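Local coordinates for protein FACT complex subunit SPT16 (Ashbya gossypii, PDB 6A8M) that probably acts as a histone chaperone subunit of the FACT complex, reorganising nucleosomes during transcription, replication and DNA repair, here represented by its N-terminal domain, at residues A[8-20]-A[88-102]. Residues are numbered along the deposited sequence; the frame is centred on the assembly and turned at random.
Sequences DFSTFENRLLALR and GVAQMNKKLENTFKI
Phe-9 and Gly-88 meet where helix 9-20 passes helix 88-95, the two axes 10.7 Å apart at closest and crossing at -51°, before the second segment turns through Leu-96 to Thr-99 into an edge strand of the lobe's mixed sheet. The Phe-9 ring lies flat on the Gly-88 backbone, whose CA is 3.4 Å from the ring centroid in a CH-pi contact; a CB there would collide with Phe-9 CD2. Met-92 crosses both Phe-9 and Phe-12 at about a right angle, its CE reaching both ring edges, 3.3 Å from Phe-12 CD2. Its SD lies against Glu-13 CB and CG and forms an edge-on Met-aromatic contact with Phe-12. With CG anti to the backbone N (chi1 179°) and the chain extended, Glu-13 slides past Met-92 and offers the syn lone pair of OE2 to Lys-95 NZ, 2.8 Å away. An alanine here is likely to leave the Lys-95 ammonium without this carboxylate and to take away the CG half of the packing on Met-92 SD. Leu-17 CD2 sits over one face of Phe-100, 4.1 Å from its centroid, while Leu-16 CD2 touches the ring edge and meets Ile-102 CD1 tip to tip. Arg-20 CG packs 3.5 Å from Phe-100 CE1, and bends at chi2 and chi3 turn a guanidinium face to Phe-100 CD1, NH1 donating to Lys-70 O. Phe-12 and Leu-16 also touch Leu-57 and Leu-56 of helix 48-57. Aromatic and aliphatic packing thus carries the buried part joining the lobe's first helix to this helix-turn-strand unit, while the single salt bridge, nearer solvent, probably adds less.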
ATOM      1  N   ASP A   8     -11.481  -6.259  16.000  1.00 25.52           N
ATOM      2  CA  ASP A   8     -12.149  -7.428  15.429  1.00 26.27           C
ATOM      3  C   ASP A   8     -11.335  -8.658  15.812  1.00 24.69           C
ATOM      4  O   ASP A   8     -10.280  -8.925  15.227  1.00 24.43           O
ATOM      5  CB  ASP A   8     -12.259  -7.265  13.912  1.00 28.22           C
ATOM      6  CG  ASP A   8     -12.885  -8.466  13.225  1.00 30.58           C
ATOM      7  OD1 ASP A   8     -13.190  -9.474  13.898  1.00 30.23           O
ATOM      8  OD2 ASP A   8     -13.065  -8.402  11.986  1.00 30.30           O
ATOM      9  N   PHE A   9     -11.822  -9.420  16.791  1.00 24.71           N
ATOM     10  CA  PHE A   9     -11.023 -10.510  17.329  1.00 24.46           C
ATOM     11  C   PHE A   9     -11.122 -11.810  16.532  1.00 25.74           C
ATOM     12  O   PHE A   9     -10.246 -12.665  16.674  1.00 24.70           O
ATOM     13  CB  PHE A   9     -11.379 -10.743  18.801  1.00 27.68           C
ATOM     14  CG  PHE A   9     -10.371 -10.159  19.735  1.00 28.00           C
ATOM     15  CD1 PHE A   9      -9.220 -10.871  20.043  1.00 29.31           C
ATOM     16  CD2 PHE A   9     -10.525  -8.876  20.241  1.00 29.25           C
ATOM     17  CE1 PHE A   9      -8.249 -10.328  20.872  1.00 29.45           C
ATOM     18  CE2 PHE A   9      -9.561  -8.326  21.075  1.00 29.30           C
ATOM     19  CZ  PHE A   9      -8.423  -9.053  21.388  1.00 29.72           C
ATOM     20  N   SER A  10     -12.146 -12.008  15.701  1.00 25.90           N
ATOM     21  CA  SER A  10     -12.071 -13.182  14.835  1.00 27.66           C
ATOM     22  C   SER A  10     -11.012 -12.966  13.766  1.00 23.25           C
ATOM     23  O   SER A  10     -10.262 -13.880  13.424  1.00 23.26           O
ATOM     24  CB  SER A  10     -13.434 -13.500  14.211  1.00 32.52           C
ATOM     25  OG  SER A  10     -13.956 -12.396  13.500  1.00 37.55           O
ATOM     26  N   THR A  11     -10.910 -11.734  13.275  1.00 24.08           N
ATOM     27  CA  THR A  11      -9.875 -11.369  12.326  1.00 24.83           C
ATOM     28  C   THR A  11      -8.491 -11.434  12.972  1.00 22.00           C
ATOM     29  O   THR A  11      -7.541 -11.969  12.381  1.00 22.02           O
ATOM     30  CB  THR A  11     -10.189  -9.971  11.797  1.00 30.22           C
ATOM     31  OG1 THR A  11     -11.403 -10.019  11.022  1.00 34.58           O
ATOM     32  CG2 THR A  11      -9.098  -9.482  10.957  1.00 29.40           C
ATOM     33  N   PHE A  12      -8.373 -10.911  14.192  1.00 19.75           N
ATOM     34  CA  PHE A  12      -7.115 -10.988  14.938  1.00 18.51           C
ATOM     35  C   PHE A  12      -6.672 -12.432  15.110  1.00 18.25           C
ATOM     36  O   PHE A  12      -5.515 -12.763  14.856  1.00 20.41           O
ATOM     37  CB  PHE A  12      -7.276 -10.319  16.303  1.00 19.70           C
ATOM     38  CG  PHE A  12      -6.091 -10.485  17.211  1.00 20.57           C
ATOM     39  CD1 PHE A  12      -5.001  -9.635  17.114  1.00 22.10           C
ATOM     40  CD2 PHE A  12      -6.072 -11.480  18.178  1.00 24.14           C
ATOM     41  CE1 PHE A  12      -3.897  -9.786  17.957  1.00 23.87           C
ATOM     42  CE2 PHE A  12      -4.978 -11.640  19.029  1.00 24.08           C
ATOM     43  CZ  PHE A  12      -3.888 -10.782  18.914  1.00 22.70           C
ATOM     44  N   GLU A  13      -7.595 -13.310  15.530  1.00 19.15           N
ATOM     45  CA  GLU A  13      -7.256 -14.714  15.744  1.00 18.61           C
ATOM     46  C   GLU A  13      -6.792 -15.389  14.454  1.00 18.26           C
ATOM     47  O   GLU A  13      -5.747 -16.046  14.422  1.00 20.70           O
ATOM     48  CB  GLU A  13      -8.466 -15.449  16.338  1.00 20.37           C
ATOM     49  CG  GLU A  13      -8.201 -16.920  16.579  1.00 23.87           C
ATOM     50  CD  GLU A  13      -9.387 -17.659  17.169  1.00 27.21           C
ATOM     51  OE1 GLU A  13     -10.148 -17.078  17.980  1.00 27.96           O
ATOM     52  OE2 GLU A  13      -9.540 -18.844  16.826  1.00 29.47           O
ATOM     53  N   ASN A  14      -7.557 -15.233  13.372  1.00 19.32           N
ATOM     54  CA  ASN A  14      -7.211 -15.911  12.123  1.00 20.24           C
ATOM     55  C   ASN A  14      -5.871 -15.435  11.580  1.00 17.89           C
ATOM     56  O   ASN A  14      -5.071 -16.240  11.088  1.00 21.78           O
ATOM     57  CB  ASN A  14      -8.310 -15.689  11.087  1.00 26.50           C
ATOM     58  CG  ASN A  14      -9.554 -16.480  11.394  1.00 32.89           C
ATOM     59  OD1 ASN A  14      -9.503 -17.482  12.118  1.00 37.28           O
ATOM     60  ND2 ASN A  14     -10.682 -16.042  10.855  1.00 34.55           N
ATOM     61  N   ARG A  15      -5.596 -14.139  11.689  1.00 18.01           N
ATOM     62  CA  ARG A  15      -4.375 -13.591  11.104  1.00 16.37           C
ATOM     63  C   ARG A  15      -3.161 -13.894  11.972  1.00 16.57           C
ATOM     64  O   ARG A  15      -2.084 -14.213  11.454  1.00 15.97           O
ATOM     65  CB  ARG A  15      -4.544 -12.083  10.874  1.00 17.70           C
ATOM     66  CG  ARG A  15      -5.641 -11.792   9.838  1.00 17.24           C
ATOM     67  CD  ARG A  15      -5.822 -10.319   9.539  1.00 14.58           C
ATOM     68  NE  ARG A  15      -6.932 -10.080   8.601  1.00 14.78           N
ATOM     69  CZ  ARG A  15      -7.437  -8.881   8.322  1.00 15.69           C
ATOM     70  NH1 ARG A  15      -6.956  -7.796   8.914  1.00 17.19           N
ATOM     71  NH2 ARG A  15      -8.473  -8.767   7.481  1.00 15.22           N
ATOM     72  N   LEU A  16      -3.322 -13.799  13.291  1.00 16.50           N
ATOM     73  CA  LEU A  16      -2.239 -14.173  14.197  1.00 16.34           C
ATOM     74  C   LEU A  16      -1.899 -15.649  14.072  1.00 17.21           C
ATOM     75  O   LEU A  16      -0.720 -16.015  14.038  1.00 18.03           O
ATOM     76  CB  LEU A  16      -2.601 -13.838  15.642  1.00 15.85           C
ATOM     77  CG  LEU A  16      -1.475 -14.161  16.635  1.00 16.98           C
ATOM     78  CD1 LEU A  16      -0.213 -13.374  16.254  1.00 16.91           C
ATOM     79  CD2 LEU A  16      -1.883 -13.836  18.066  1.00 16.67           C
ATOM     80  N   LEU A  17      -2.916 -16.517  13.977  1.00 18.20           N
ATOM     81  CA  LEU A  17      -2.642 -17.940  13.807  1.00 17.77           C
ATOM     82  C   LEU A  17      -2.031 -18.230  12.439  1.00 16.96           C
ATOM     83  O   LEU A  17      -1.140 -19.079  12.327  1.00 19.46           O
ATOM     84  CB  LEU A  17      -3.914 -18.757  14.019  1.00 18.72           C
ATOM     85  CG  LEU A  17      -4.423 -18.765  15.463  1.00 20.63           C
ATOM     86  CD1 LEU A  17      -5.597 -19.707  15.586  1.00 25.64           C
ATOM     87  CD2 LEU A  17      -3.311 -19.166  16.413  1.00 24.80           C
ATOM     88  N   ALA A  18      -2.463 -17.513  11.394  1.00 16.57           N
ATOM     89  CA  ALA A  18      -1.806 -17.663  10.091  1.00 17.79           C
ATOM     90  C   ALA A  18      -0.330 -17.304  10.169  1.00 17.73           C
ATOM     91  O   ALA A  18       0.517 -17.997   9.593  1.00 17.42           O
ATOM     92  CB  ALA A  18      -2.501 -16.810   9.032  1.00 18.69           C
ATOM     93  N   LEU A  19      -0.000 -16.239  10.909  1.00 18.67           N
ATOM     94  CA  LEU A  19       1.395 -15.842  11.094  1.00 18.47           C
ATOM     95  C   LEU A  19       2.180 -16.899  11.856  1.00 18.67           C
ATOM     96  O   LEU A  19       3.314 -17.233  11.493  1.00 20.18           O
ATOM     97  CB  LEU A  19       1.444 -14.503  11.834  1.00 17.30           C
ATOM     98  CG  LEU A  19       2.807 -13.941  12.223  1.00 17.92           C
ATOM     99  CD1 LEU A  19       3.677 -13.650  11.002  1.00 17.24           C
ATOM    100  CD2 LEU A  19       2.588 -12.672  13.036  1.00 16.05           C
ATOM    101  N   ARG A  20       1.593 -17.427  12.931  1.00 17.23           N
ATOM    102  CA  ARG A  20       2.204 -18.533  13.661  1.00 19.91           C
ATOM    103  C   ARG A  20       2.476 -19.709  12.733  1.00 19.66           C
ATOM    104  O   ARG A  20       3.575 -20.271  12.727  1.00 23.13           O
ATOM    105  CB  ARG A  20       1.278 -18.957  14.805  1.00 19.41           C
ATOM    106  CG  ARG A  20       1.880 -19.936  15.790  1.00 23.68           C
ATOM    107  CD  ARG A  20       1.649 -21.362  15.386  1.00 30.15           C
ATOM    108  NE  ARG A  20       0.228 -21.674  15.300  1.00 35.56           N
ATOM    109  CZ  ARG A  20      -0.406 -22.498  16.130  1.00 39.82           C
ATOM    110  NH1 ARG A  20       0.259 -23.094  17.116  1.00 41.73           N
ATOM    111  NH2 ARG A  20      -1.704 -22.730  15.970  1.00 39.47           N
ATOM    112  N   GLY A  88     -10.789 -10.247  24.522  1.00 24.68           N
ATOM    113  CA  GLY A  88     -10.658 -11.103  23.349  1.00 25.58           C
ATOM    114  C   GLY A  88      -9.535 -12.112  23.491  1.00 25.31           C
ATOM    115  O   GLY A  88      -9.647 -13.254  23.036  1.00 24.93           O
ATOM    116  N   VAL A  89      -8.435 -11.700  24.123  1.00 23.23           N
ATOM    117  CA  VAL A  89      -7.320 -12.605  24.377  1.00 20.97           C
ATOM    118  C   VAL A  89      -7.720 -13.719  25.332  1.00 21.78           C
ATOM    119  O   VAL A  89      -7.358 -14.883  25.128  1.00 24.84           O
ATOM    120  CB  VAL A  89      -6.117 -11.806  24.906  1.00 19.13           C
ATOM    121  CG1 VAL A  89      -5.066 -12.745  25.487  1.00 21.76           C
ATOM    122  CG2 VAL A  89      -5.545 -10.938  23.783  1.00 17.90           C
ATOM    123  N   ALA A  90      -8.468 -13.388  26.394  1.00 23.09           N
ATOM    124  CA  ALA A  90      -8.888 -14.418  27.336  1.00 21.67           C
ATOM    125  C   ALA A  90      -9.784 -15.436  26.649  1.00 23.42           C
ATOM    126  O   ALA A  90      -9.670 -16.641  26.893  1.00 25.23           O
ATOM    127  CB  ALA A  90      -9.613 -13.796  28.534  1.00 22.45           C
ATOM    128  N   GLN A  91     -10.680 -14.963  25.778  1.00 25.67           N
ATOM    129  CA  GLN A  91     -11.552 -15.862  25.033  1.00 27.93           C
ATOM    130  C   GLN A  91     -10.753 -16.731  24.071  1.00 25.22           C
ATOM    131  O   GLN A  91     -10.986 -17.940  23.977  1.00 25.61           O
ATOM    132  CB  GLN A  91     -12.609 -15.054  24.282  1.00 34.23           C
ATOM    133  CG  GLN A  91     -13.390 -15.836  23.234  1.00 40.55           C
ATOM    134  CD  GLN A  91     -14.618 -15.079  22.747  1.00 45.98           C
ATOM    135  OE1 GLN A  91     -14.981 -14.040  23.307  1.00 48.05           O
ATOM    136  NE2 GLN A  91     -15.263 -15.595  21.702  1.00 46.60           N
ATOM    137  N   MET A  92      -9.812 -16.123  23.339  1.00 23.31           N
ATOM    138  CA  MET A  92      -8.962 -16.895  22.447  1.00 22.72           C
ATOM    139  C   MET A  92      -8.144 -17.914  23.229  1.00 22.91           C
ATOM    140  O   MET A  92      -8.046 -19.078  22.830  1.00 23.69           O
ATOM    141  CB  MET A  92      -8.059 -15.950  21.659  1.00 24.26           C
ATOM    142  CG  MET A  92      -7.339 -16.590  20.484  1.00 25.39           C
ATOM    143  SD  MET A  92      -6.525 -15.349  19.458  1.00 25.52           S
ATOM    144  CE  MET A  92      -7.604 -13.971  19.722  1.00 25.52           C
ATOM    145  N   ASN A  93      -7.573 -17.501  24.365  1.00 22.94           N
ATOM    146  CA  ASN A  93      -6.772 -18.425  25.162  1.00 23.27           C
ATOM    147  C   ASN A  93      -7.587 -19.620  25.633  1.00 25.89           C
ATOM    148  O   ASN A  93      -7.081 -20.748  25.680  1.00 27.14           O
ATOM    149  CB  ASN A  93      -6.170 -17.703  26.361  1.00 23.96           C
ATOM    150  CG  ASN A  93      -4.925 -16.944  26.011  1.00 22.38           C
ATOM    151  OD1 ASN A  93      -4.374 -17.103  24.920  1.00 21.19           O
ATOM    152  ND2 ASN A  93      -4.458 -16.107  26.944  1.00 20.53           N
ATOM    153  N   LYS A  94      -8.842 -19.391  26.025  1.00 27.46           N
ATOM    154  CA  LYS A  94      -9.651 -20.508  26.496  1.00 28.58           C
ATOM    155  C   LYS A  94      -9.868 -21.521  25.380  1.00 27.16           C
ATOM    156  O   LYS A  94      -9.792 -22.734  25.606  1.00 29.04           O
ATOM    157  CB  LYS A  94     -10.985 -20.007  27.045  1.00 32.00           C
ATOM    158  CG  LYS A  94     -11.935 -21.129  27.433  1.00 37.77           C
ATOM    159  CD  LYS A  94     -11.337 -22.067  28.489  1.00 42.60           C
ATOM    160  CE  LYS A  94     -11.367 -21.452  29.885  1.00 44.32           C
ATOM    161  NZ  LYS A  94     -10.905 -22.415  30.927  1.00 44.69           N
ATOM    162  N   LYS A  95     -10.097 -21.041  24.162  1.00 26.34           N
ATOM    163  CA  LYS A  95     -10.307 -21.953  23.040  1.00 31.29           C
ATOM    164  C   LYS A  95      -9.034 -22.708  22.686  1.00 31.88           C
ATOM    165  O   LYS A  95      -9.076 -23.917  22.428  1.00 30.46           O
ATOM    166  CB  LYS A  95     -10.810 -21.184  21.822  1.00 32.21           C
ATOM    167  CG  LYS A  95     -11.014 -22.076  20.623  1.00 35.60           C
ATOM    168  CD  LYS A  95     -11.962 -21.461  19.629  1.00 37.35           C
ATOM    169  CE  LYS A  95     -11.305 -20.326  18.906  1.00 36.63           C
ATOM    170  NZ  LYS A  95     -11.855 -20.217  17.522  1.00 36.48           N
ATOM    171  N   LEU A  96      -7.896 -22.017  22.666  1.00 31.36           N
ATOM    172  CA  LEU A  96      -6.626 -22.592  22.228  1.00 34.01           C
ATOM    173  C   LEU A  96      -5.775 -23.041  23.404  1.00 40.64           C
ATOM    174  O   LEU A  96      -4.545 -22.952  23.365  1.00 41.37           O
ATOM    175  CB  LEU A  96      -5.874 -21.588  21.362  1.00 30.89           C
ATOM    176  CG  LEU A  96      -6.713 -21.044  20.203  1.00 31.11           C
ATOM    177  CD1 LEU A  96      -5.996 -19.929  19.460  1.00 30.19           C
ATOM    178  CD2 LEU A  96      -7.087 -22.177  19.259  1.00 31.89           C
ATOM    179  N   GLU A  97      -6.419 -23.559  24.454  1.00 46.71           N
ATOM    180  CA  GLU A  97      -5.735 -23.789  25.724  1.00 53.06           C
ATOM    181  C   GLU A  97      -4.558 -24.748  25.588  1.00 55.23           C
ATOM    182  O   GLU A  97      -3.559 -24.603  26.299  1.00 56.57           O
ATOM    183  CB  GLU A  97      -6.732 -24.314  26.761  1.00 56.98           C
ATOM    184  CG  GLU A  97      -6.571 -23.723  28.158  1.00 58.92           C
ATOM    185  CD  GLU A  97      -7.712 -24.112  29.089  1.00 60.75           C
ATOM    186  OE1 GLU A  97      -8.221 -25.247  28.966  1.00 61.68           O
ATOM    187  OE2 GLU A  97      -8.107 -23.277  29.934  1.00 61.30           O
ATOM    188  N   ASN A  98      -4.644 -25.727  24.690  1.00 56.77           N
ATOM    189  CA  ASN A  98      -3.584 -26.718  24.543  1.00 57.76           C
ATOM    190  C   ASN A  98      -2.804 -26.548  23.238  1.00 53.78           C
ATOM    191  O   ASN A  98      -2.248 -27.512  22.709  1.00 56.70           O
ATOM    192  CB  ASN A  98      -4.160 -28.129  24.644  1.00 60.09           C
ATOM    193  N   THR A  99      -2.739 -25.330  22.710  1.00 44.53           N
ATOM    194  CA  THR A  99      -2.060 -25.115  21.438  1.00 37.13           C
ATOM    195  C   THR A  99      -1.313 -23.787  21.408  1.00 30.63           C
ATOM    196  O   THR A  99      -0.167 -23.724  20.953  1.00 30.11           O
ATOM    197  CB  THR A  99      -3.057 -25.162  20.278  1.00 35.44           C
ATOM    198  OG1 THR A  99      -4.227 -24.408  20.617  1.00 35.55           O
ATOM    199  CG2 THR A  99      -3.462 -26.596  19.947  1.00 36.52           C
ATOM    200  N   PHE A 100      -1.944 -22.726  21.903  1.00 25.12           N
ATOM    201  CA  PHE A 100      -1.440 -21.382  21.665  1.00 22.96           C
ATOM    202  C   PHE A 100      -1.929 -20.473  22.781  1.00 23.54           C
ATOM    203  O   PHE A 100      -3.137 -20.385  23.023  1.00 25.80           O
ATOM    204  CB  PHE A 100      -1.918 -20.877  20.304  1.00 21.94           C
ATOM    205  CG  PHE A 100      -1.237 -19.639  19.835  1.00 21.03           C
ATOM    206  CD1 PHE A 100       0.031 -19.699  19.280  1.00 21.24           C
ATOM    207  CD2 PHE A 100      -1.871 -18.413  19.906  1.00 22.09           C
ATOM    208  CE1 PHE A 100       0.656 -18.569  18.826  1.00 19.72           C
ATOM    209  CE2 PHE A 100      -1.239 -17.265  19.448  1.00 21.36           C
ATOM    210  CZ  PHE A 100       0.024 -17.347  18.902  1.00 20.51           C
ATOM    211  N   LYS A 101      -1.003 -19.785  23.442  1.00 22.37           N
ATOM    212  CA  LYS A 101      -1.335 -18.971  24.606  1.00 22.28           C
ATOM    213  C   LYS A 101      -0.783 -17.569  24.410  1.00 20.62           C
ATOM    214  O   LYS A 101       0.433 -17.394  24.273  1.00 21.37           O
ATOM    215  CB  LYS A 101      -0.767 -19.596  25.880  1.00 25.03           C
ATOM    216  CG  LYS A 101      -1.137 -18.860  27.150  1.00 29.31           C
ATOM    217  CD  LYS A 101      -0.272 -19.321  28.313  1.00 34.14           C
ATOM    218  CE  LYS A 101      -0.796 -18.751  29.610  1.00 37.27           C
ATOM    219  NZ  LYS A 101      -1.291 -17.359  29.400  1.00 38.15           N
ATOM    220  N   ILE A 102      -1.667 -16.578  24.418  1.00 16.85           N
ATOM    221  CA  ILE A 102      -1.263 -15.175  24.333  1.00 18.27           C
ATOM    222  C   ILE A 102      -1.101 -14.642  25.744  1.00 19.72           C
ATOM    223  O   ILE A 102      -2.000 -14.797  26.576  1.00 20.17           O
ATOM    224  CB  ILE A 102      -2.303 -14.347  23.565  1.00 18.66           C
ATOM    225  CG1 ILE A 102      -2.488 -14.863  22.140  1.00 18.43           C
ATOM    226  CG2 ILE A 102      -1.929 -12.854  23.562  1.00 19.51           C
ATOM    227  CD1 ILE A 102      -3.705 -14.237  21.451  1.00 19.93           C
TER